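Local coordinates for probable ribosomal RNA small subunit methyltransferase (Thermus thermophilus, PDB 3DMH), which methylates the N2 amino group of a specific guanosine in 16S ribosomal RNA, with S-adenosylmethionine as the methyl donor, at residues L185-I193 against H201-V212. Numbering follows the deposited sequence.
With SAM (S-adenosylmethionine), chain D.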
ATOM      1  N   LEU A 185     -16.929  -0.531  -6.732  1.00 29.33           N
ATOM      2  CA  LEU A 185     -15.644  -0.453  -6.038  1.00 28.49           C
ATOM      3  C   LEU A 185     -15.562   0.631  -4.978  1.00 27.82           C
ATOM      4  O   LEU A 185     -14.833   0.495  -3.995  1.00 28.78           O
ATOM      5  CB  LEU A 185     -14.533  -0.241  -7.055  1.00 27.94           C
ATOM      6  CG  LEU A 185     -14.346  -1.352  -8.081  1.00 28.80           C
ATOM      7  CD1 LEU A 185     -13.579  -0.819  -9.278  1.00 29.59           C
ATOM      8  CD2 LEU A 185     -13.651  -2.556  -7.457  1.00 28.63           C
ATOM      9  N   TRP A 186     -16.287   1.718  -5.189  1.00 26.97           N
ATOM     10  CA  TRP A 186     -16.193   2.842  -4.287  1.00 25.87           C
ATOM     11  C   TRP A 186     -17.154   2.734  -3.124  1.00 26.21           C
ATOM     12  O   TRP A 186     -18.324   2.365  -3.300  1.00 26.46           O
ATOM     13  CB  TRP A 186     -16.431   4.136  -5.034  1.00 25.56           C
ATOM     14  CG  TRP A 186     -15.270   4.586  -5.858  1.00 25.01           C
ATOM     15  CD1 TRP A 186     -15.086   4.383  -7.191  1.00 24.93           C
ATOM     16  CD2 TRP A 186     -14.131   5.336  -5.401  1.00 23.67           C
ATOM     17  NE1 TRP A 186     -13.899   4.955  -7.602  1.00 24.93           N
ATOM     18  CE2 TRP A 186     -13.299   5.549  -6.521  1.00 24.00           C
ATOM     19  CE3 TRP A 186     -13.738   5.849  -4.152  1.00 23.51           C
ATOM     20  CZ2 TRP A 186     -12.095   6.254  -6.437  1.00 24.94           C
ATOM     21  CZ3 TRP A 186     -12.536   6.546  -4.067  1.00 23.76           C
ATOM     22  CH2 TRP A 186     -11.731   6.741  -5.202  1.00 24.90           C
ATOM     23  N   ARG A 187     -16.649   3.055  -1.942  1.00 24.32           N
ATOM     24  CA  ARG A 187     -17.464   3.197  -0.746  1.00 23.81           C
ATOM     25  C   ARG A 187     -17.269   4.588  -0.163  1.00 23.10           C
ATOM     26  O   ARG A 187     -16.236   5.225  -0.368  1.00 22.18           O
ATOM     27  CB  ARG A 187     -17.115   2.122   0.295  1.00 24.24           C
ATOM     28  CG  ARG A 187     -17.370   0.668  -0.157  1.00 26.67           C
ATOM     29  CD  ARG A 187     -18.817   0.404  -0.562  1.00 31.17           C
ATOM     30  NE  ARG A 187     -19.010  -0.968  -1.039  1.00 33.76           N
ATOM     31  CZ  ARG A 187     -19.102  -1.331  -2.318  1.00 35.32           C
ATOM     32  NH1 ARG A 187     -19.041  -0.429  -3.292  1.00 35.98           N
ATOM     33  NH2 ARG A 187     -19.278  -2.611  -2.627  1.00 36.92           N
ATOM     34  N   ALA A 188     -18.276   5.070   0.556  1.00 22.38           N
ATOM     35  CA  ALA A 188     -18.176   6.347   1.250  1.00 21.95           C
ATOM     36  C   ALA A 188     -18.765   6.186   2.640  1.00 21.57           C
ATOM     37  O   ALA A 188     -19.655   5.356   2.853  1.00 22.81           O
ATOM     38  CB  ALA A 188     -18.925   7.433   0.485  1.00 22.49           C
ATOM     39  N   PHE A 189     -18.264   6.980   3.580  1.00 21.11           N
ATOM     40  CA  PHE A 189     -18.859   7.049   4.910  1.00 20.54           C
ATOM     41  C   PHE A 189     -18.604   8.435   5.500  1.00 20.39           C
ATOM     42  O   PHE A 189     -17.652   9.105   5.134  1.00 19.67           O
ATOM     43  CB  PHE A 189     -18.308   5.942   5.814  1.00 20.51           C
ATOM     44  CG  PHE A 189     -16.877   6.158   6.235  1.00 19.55           C
ATOM     45  CD1 PHE A 189     -16.601   6.837   7.421  1.00 20.91           C
ATOM     46  CD2 PHE A 189     -15.813   5.707   5.450  1.00 21.22           C
ATOM     47  CE1 PHE A 189     -15.296   7.058   7.832  1.00 20.72           C
ATOM     48  CE2 PHE A 189     -14.504   5.909   5.858  1.00 22.23           C
ATOM     49  CZ  PHE A 189     -14.234   6.590   7.042  1.00 21.88           C
ATOM     50  N   SER A 190     -19.476   8.878   6.402  1.00 20.39           N
ATOM     51  CA  SER A 190     -19.272  10.182   7.016  1.00 21.16           C
ATOM     52  C   SER A 190     -18.797  10.045   8.461  1.00 21.23           C
ATOM     53  O   SER A 190     -19.110   9.062   9.132  1.00 21.75           O
ATOM     54  CB  SER A 190     -20.539  11.032   6.926  1.00 21.63           C
ATOM     55  OG  SER A 190     -21.389  10.803   8.034  1.00 23.41           O
ATOM     56  N   ALA A 191     -18.036  11.031   8.921  1.00 21.18           N
ATOM     57  CA  ALA A 191     -17.533  11.066  10.286  1.00 22.01           C
ATOM     58  C   ALA A 191     -17.442  12.511  10.768  1.00 22.26           C
ATOM     59  O   ALA A 191     -17.173  13.421   9.976  1.00 23.04           O
ATOM     60  CB  ALA A 191     -16.171  10.398  10.376  1.00 22.46           C
ATOM     61  N   ARG A 192     -17.656  12.720  12.062  1.00 22.21           N
ATOM     62  CA  ARG A 192     -17.465  14.033  12.643  1.00 22.72           C
ATOM     63  C   ARG A 192     -16.137  14.041  13.378  1.00 23.73           C
ATOM     64  O   ARG A 192     -15.897  13.202  14.247  1.00 24.82           O
ATOM     65  CB  ARG A 192     -18.621  14.394  13.579  1.00 21.74           C
ATOM     66  CG  ARG A 192     -18.622  15.848  14.012  1.00 22.84           C
ATOM     67  CD  ARG A 192     -19.857  16.132  14.865  1.00 22.68           C
ATOM     68  NE  ARG A 192     -19.939  17.519  15.331  1.00 24.63           N
ATOM     69  CZ  ARG A 192     -20.396  18.534  14.604  1.00 25.46           C
ATOM     70  NH1 ARG A 192     -20.807  18.332  13.356  1.00 27.65           N
ATOM     71  NH2 ARG A 192     -20.433  19.759  15.122  1.00 27.06           N
ATOM     72  N   ILE A 193     -15.258  14.955  12.976  1.00 23.89           N
ATOM     73  CA  ILE A 193     -13.924  15.049  13.544  1.00 23.75           C
ATOM     74  C   ILE A 193     -13.668  16.469  14.028  1.00 23.55           C
ATOM     75  O   ILE A 193     -13.768  17.427  13.256  1.00 23.05           O
ATOM     76  CB  ILE A 193     -12.827  14.605  12.518  1.00 23.62           C
ATOM     77  CG1 ILE A 193     -13.028  13.136  12.101  1.00 23.24           C
ATOM     78  CG2 ILE A 193     -11.436  14.819  13.098  1.00 25.33           C
ATOM     79  CD1 ILE A 193     -12.245  12.712  10.854  1.00 23.70           C
ATOM     80  N   HIS A 201     -14.076   8.824   1.110  1.00 18.80           N
ATOM     81  CA  HIS A 201     -14.348   8.005  -0.062  1.00 18.29           C
ATOM     82  C   HIS A 201     -13.144   7.133  -0.255  1.00 18.58           C
ATOM     83  O   HIS A 201     -12.015   7.606  -0.165  1.00 18.51           O
ATOM     84  CB  HIS A 201     -14.513   8.872  -1.298  1.00 18.93           C
ATOM     85  CG  HIS A 201     -15.813   9.606  -1.338  1.00 19.07           C
ATOM     86  ND1 HIS A 201     -16.063  10.740  -0.591  1.00 22.47           N
ATOM     87  CD2 HIS A 201     -16.956   9.341  -2.012  1.00 19.27           C
ATOM     88  CE1 HIS A 201     -17.297  11.153  -0.823  1.00 21.60           C
ATOM     89  NE2 HIS A 201     -17.861  10.320  -1.679  1.00 23.39           N
ATOM     90  N   HIS A 202     -13.384   5.859  -0.505  1.00 18.45           N
ATOM     91  CA  HIS A 202     -12.258   4.962  -0.741  1.00 18.27           C
ATOM     92  C   HIS A 202     -12.575   3.745  -1.580  1.00 18.43           C
ATOM     93  O   HIS A 202     -13.721   3.271  -1.658  1.00 18.00           O
ATOM     94  CB  HIS A 202     -11.597   4.562   0.584  1.00 19.44           C
ATOM     95  CG  HIS A 202     -12.496   3.807   1.503  1.00 22.51           C
ATOM     96  ND1 HIS A 202     -12.835   2.487   1.287  1.00 25.60           N
ATOM     97  CD2 HIS A 202     -13.133   4.183   2.637  1.00 25.60           C
ATOM     98  CE1 HIS A 202     -13.640   2.083   2.252  1.00 26.00           C
ATOM     99  NE2 HIS A 202     -13.839   3.091   3.081  1.00 27.38           N
ATOM    100  N   LEU A 203     -11.514   3.263  -2.229  1.00 17.78           N
ATOM    101  CA  LEU A 203     -11.526   2.019  -2.974  1.00 18.15           C
ATOM    102  C   LEU A 203     -11.233   0.848  -2.031  1.00 18.54           C
ATOM    103  O   LEU A 203     -10.933   1.062  -0.837  1.00 19.01           O
ATOM    104  CB  LEU A 203     -10.482   2.086  -4.099  1.00 17.57           C
ATOM    105  CG  LEU A 203     -10.788   3.072  -5.229  1.00 18.65           C
ATOM    106  CD1 LEU A 203      -9.502   3.339  -6.019  1.00 19.49           C
ATOM    107  CD2 LEU A 203     -11.846   2.517  -6.158  1.00 17.51           C
ATOM    108  N   PRO A 204     -11.340  -0.399  -2.543  1.00 19.17           N
ATOM    109  CA  PRO A 204     -11.045  -1.531  -1.671  1.00 18.65           C
ATOM    110  C   PRO A 204      -9.582  -1.594  -1.239  1.00 19.27           C
ATOM    111  O   PRO A 204      -8.691  -1.120  -1.960  1.00 19.75           O
ATOM    112  CB  PRO A 204     -11.357  -2.754  -2.548  1.00 19.23           C
ATOM    113  CG  PRO A 204     -12.239  -2.266  -3.642  1.00 19.38           C
ATOM    114  CD  PRO A 204     -11.800  -0.835  -3.879  1.00 19.03           C
ATOM    115  N   GLY A 205      -9.369  -2.151  -0.048  1.00 19.58           N
ATOM    116  CA  GLY A 205      -8.027  -2.539   0.401  1.00 20.32           C
ATOM    117  C   GLY A 205      -7.327  -1.509   1.266  1.00 21.21           C
ATOM    118  O   GLY A 205      -6.239  -1.771   1.828  1.00 22.87           O
ATOM    119  N   VAL A 206      -7.913  -0.320   1.361  1.00 20.01           N
ATOM    120  CA  VAL A 206      -7.306   0.760   2.147  1.00 19.57           C
ATOM    121  C   VAL A 206      -7.285   0.414   3.630  1.00 19.47           C
ATOM    122  O   VAL A 206      -8.098  -0.418   4.109  1.00 20.10           O
ATOM    123  CB  VAL A 206      -8.045   2.115   1.939  1.00 19.81           C
ATOM    124  CG1 VAL A 206      -8.044   2.493   0.470  1.00 19.90           C
ATOM    125  CG2 VAL A 206      -9.473   2.036   2.499  1.00 18.89           C
ATOM    126  N   PHE A 207      -6.356   1.040   4.352  1.00 19.92           N
ATOM    127  CA  PHE A 207      -6.355   0.890   5.809  1.00 19.48           C
ATOM    128  C   PHE A 207      -7.625   1.514   6.386  1.00 19.15           C
ATOM    129  O   PHE A 207      -8.009   2.634   6.015  1.00 19.07           O
ATOM    130  CB  PHE A 207      -5.136   1.584   6.414  1.00 19.89           C
ATOM    131  CG  PHE A 207      -5.143   1.599   7.914  1.00 21.08           C
ATOM    132  CD1 PHE A 207      -4.829   0.449   8.618  1.00 20.47           C
ATOM    133  CD2 PHE A 207      -5.461   2.765   8.622  1.00 22.00           C
ATOM    134  CE1 PHE A 207      -4.833   0.445  10.020  1.00 23.57           C
ATOM    135  CE2 PHE A 207      -5.464   2.781  10.020  1.00 22.59           C
ATOM    136  CZ  PHE A 207      -5.146   1.608  10.711  1.00 21.40           C
ATOM    137  N   SER A 208      -8.243   0.801   7.321  1.00 19.19           N
ATOM    138  CA  SER A 208      -9.401   1.313   8.061  1.00 19.30           C
ATOM    139  C   SER A 208     -10.571   1.724   7.169  1.00 19.23           C
ATOM    140  O   SER A 208     -11.161   2.792   7.333  1.00 19.57           O
ATOM    141  CB  SER A 208      -9.015   2.433   9.033  1.00 19.22           C
ATOM    142  OG  SER A 208     -10.071   2.632   9.976  1.00 20.35           O
ATOM    143  N   ALA A 209     -10.934   0.831   6.252  1.00 19.98           N
ATOM    144  CA  ALA A 209     -12.111   1.017   5.419  1.00 19.97           C
ATOM    145  C   ALA A 209     -13.353   1.234   6.280  1.00 20.06           C
ATOM    146  O   ALA A 209     -13.537   0.550   7.288  1.00 20.19           O
ATOM    147  CB  ALA A 209     -12.316  -0.212   4.545  1.00 20.12           C
ATOM    148  N   GLY A 210     -14.204   2.172   5.877  1.00 20.30           N
ATOM    149  CA  GLY A 210     -15.554   2.274   6.467  1.00 19.97           C
ATOM    150  C   GLY A 210     -15.687   3.065   7.759  1.00 20.88           C
ATOM    151  O   GLY A 210     -16.804   3.372   8.179  1.00 20.69           O
ATOM    152  N   LYS A 211     -14.559   3.407   8.390  1.00 20.98           N
ATOM    153  CA  LYS A 211     -14.574   4.180   9.645  1.00 22.34           C
ATOM    154  C   LYS A 211     -13.207   4.769   9.936  1.00 22.35           C
ATOM    155  O   LYS A 211     -12.191   4.205   9.547  1.00 22.59           O
ATOM    156  CB  LYS A 211     -15.013   3.333  10.842  1.00 22.77           C
ATOM    157  CG  LYS A 211     -14.074   2.191  11.193  1.00 24.76           C
ATOM    158  CD  LYS A 211     -14.778   1.210  12.136  1.00 28.43           C
ATOM    159  CE  LYS A 211     -13.794   0.235  12.774  1.00 30.51           C
ATOM    160  NZ  LYS A 211     -13.141  -0.626  11.756  1.00 33.24           N
ATOM    161  N   VAL A 212     -13.189   5.895  10.645  1.00 22.85           N
ATOM    162  CA  VAL A 212     -11.934   6.522  11.037  1.00 22.61           C
ATOM    163  C   VAL A 212     -11.262   5.707  12.148  1.00 21.83           C
ATOM    164  O   VAL A 212     -11.898   5.380  13.166  1.00 22.12           O
ATOM    165  CB  VAL A 212     -12.161   7.992  11.466  1.00 23.65           C
ATOM    166  CG1 VAL A 212     -10.863   8.624  11.917  1.00 22.47           C
ATOM    167  CG2 VAL A 212     -12.731   8.798  10.302  1.00 24.46           C
TER
HETATM  168  N   SAM D 384      -3.036   8.182   7.719  1.00 16.82           N
HETATM  169  CA  SAM D 384      -4.135   7.191   7.454  1.00 17.87           C
HETATM  170  C   SAM D 384      -5.044   7.130   8.663  1.00 18.59           C
HETATM  171  O   SAM D 384      -4.619   7.672   9.692  1.00 19.76           O
HETATM  172  OXT SAM D 384      -6.129   6.529   8.589  1.00 19.44           O
HETATM  173  CB  SAM D 384      -3.574   5.790   7.197  1.00 17.79           C
HETATM  174  CG  SAM D 384      -2.741   5.188   8.331  1.00 17.65           C
HETATM  175  SD  SAM D 384      -2.237   3.478   7.952  1.00 19.20           S
HETATM  176  CE  SAM D 384      -1.914   2.818   9.612  1.00 19.57           C
HETATM  177  C5' SAM D 384      -0.540   3.598   7.314  1.00 17.16           C
HETATM  178  C4' SAM D 384      -0.497   4.062   5.868  1.00 15.33           C
HETATM  179  O4' SAM D 384       0.879   3.997   5.500  1.00 13.93           O
HETATM  180  C3' SAM D 384      -1.293   3.195   4.883  1.00 14.02           C
HETATM  181  O3' SAM D 384      -2.216   3.968   4.127  1.00 13.83           O
HETATM  182  C2' SAM D 384      -0.202   2.558   4.016  1.00 13.48           C
HETATM  183  O2' SAM D 384      -0.585   2.248   2.690  1.00 14.54           O
HETATM  184  C1' SAM D 384       0.871   3.638   4.132  1.00 13.93           C
HETATM  185  N9  SAM D 384       2.174   3.147   3.729  1.00 11.94           N
HETATM  186  C8  SAM D 384       2.702   1.863   3.844  1.00 13.52           C
HETATM  187  N7  SAM D 384       3.970   1.861   3.364  1.00 12.59           N
HETATM  188  C5  SAM D 384       4.246   3.138   2.923  1.00 11.05           C
HETATM  189  C6  SAM D 384       5.355   3.724   2.302  1.00 11.86           C
HETATM  190  N6  SAM D 384       6.444   3.005   1.997  1.00 12.42           N
HETATM  191  N1  SAM D 384       5.286   5.063   1.995  1.00 12.34           N
HETATM  192  C2  SAM D 384       4.165   5.814   2.269  1.00 12.71           C
HETATM  193  N3  SAM D 384       3.028   5.245   2.832  1.00 12.22           N
HETATM  194  C4  SAM D 384       3.106   3.935   3.155  1.00 11.34           C
HETATM  195  O   HOH W   1     -14.211   0.432  -1.206  1.00 37.35           O
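In the beta hairpin of strands 187-193 and 196-202, which leads into the loop over the S-adenosylmethionine pocket, R187 and H202 form an antiparallel hydrogen-bonded pair. R187 N to H202 O and H202 N to R187 O both measure 2.9 Å, with N-H...O angles of 173° and 167°. Just beyond the pair, one water donates to both L185 O and H202 O, bridging the chains where strand pairing ends. There W186 lays one face of its indole against L203: L203 CD2 stands 3.5 Å from the centroid of the five-membered ring, 17° off the normal, a CH-pi contact. K273 of helix 265-277 adds a cation-pi contact to the same indole.

H202 ties the hairpin to the next loop of the Rossmann-like methyltransferase domain. Its CG, set between the backbone N and carbonyl carbon, turns the imidazole toward that loop, between L203 O and G210 N: ND1 donates to L203 O at 3.2 Å, while NE2 accepts from G210 N at 3.0 Å, consistent with the proton on ND1. The second bond holds the S208-K211 type II turn beneath F189, whose ring lies flat on the G210-K211 peptide, G210 C 3.4 Å above the plane over its centre. H202 CD2 meets this phenyl at its edge. Farther along strand 187-193 the contact turns apolar: V212 CG2 lies 3.8 Å from A191 CB and also touches I193 CD1. The same loop places F207 against the cofactor, SAM CE lying over the centre of its ring, and F207 CD2 is 3.4 Å from SAM SD.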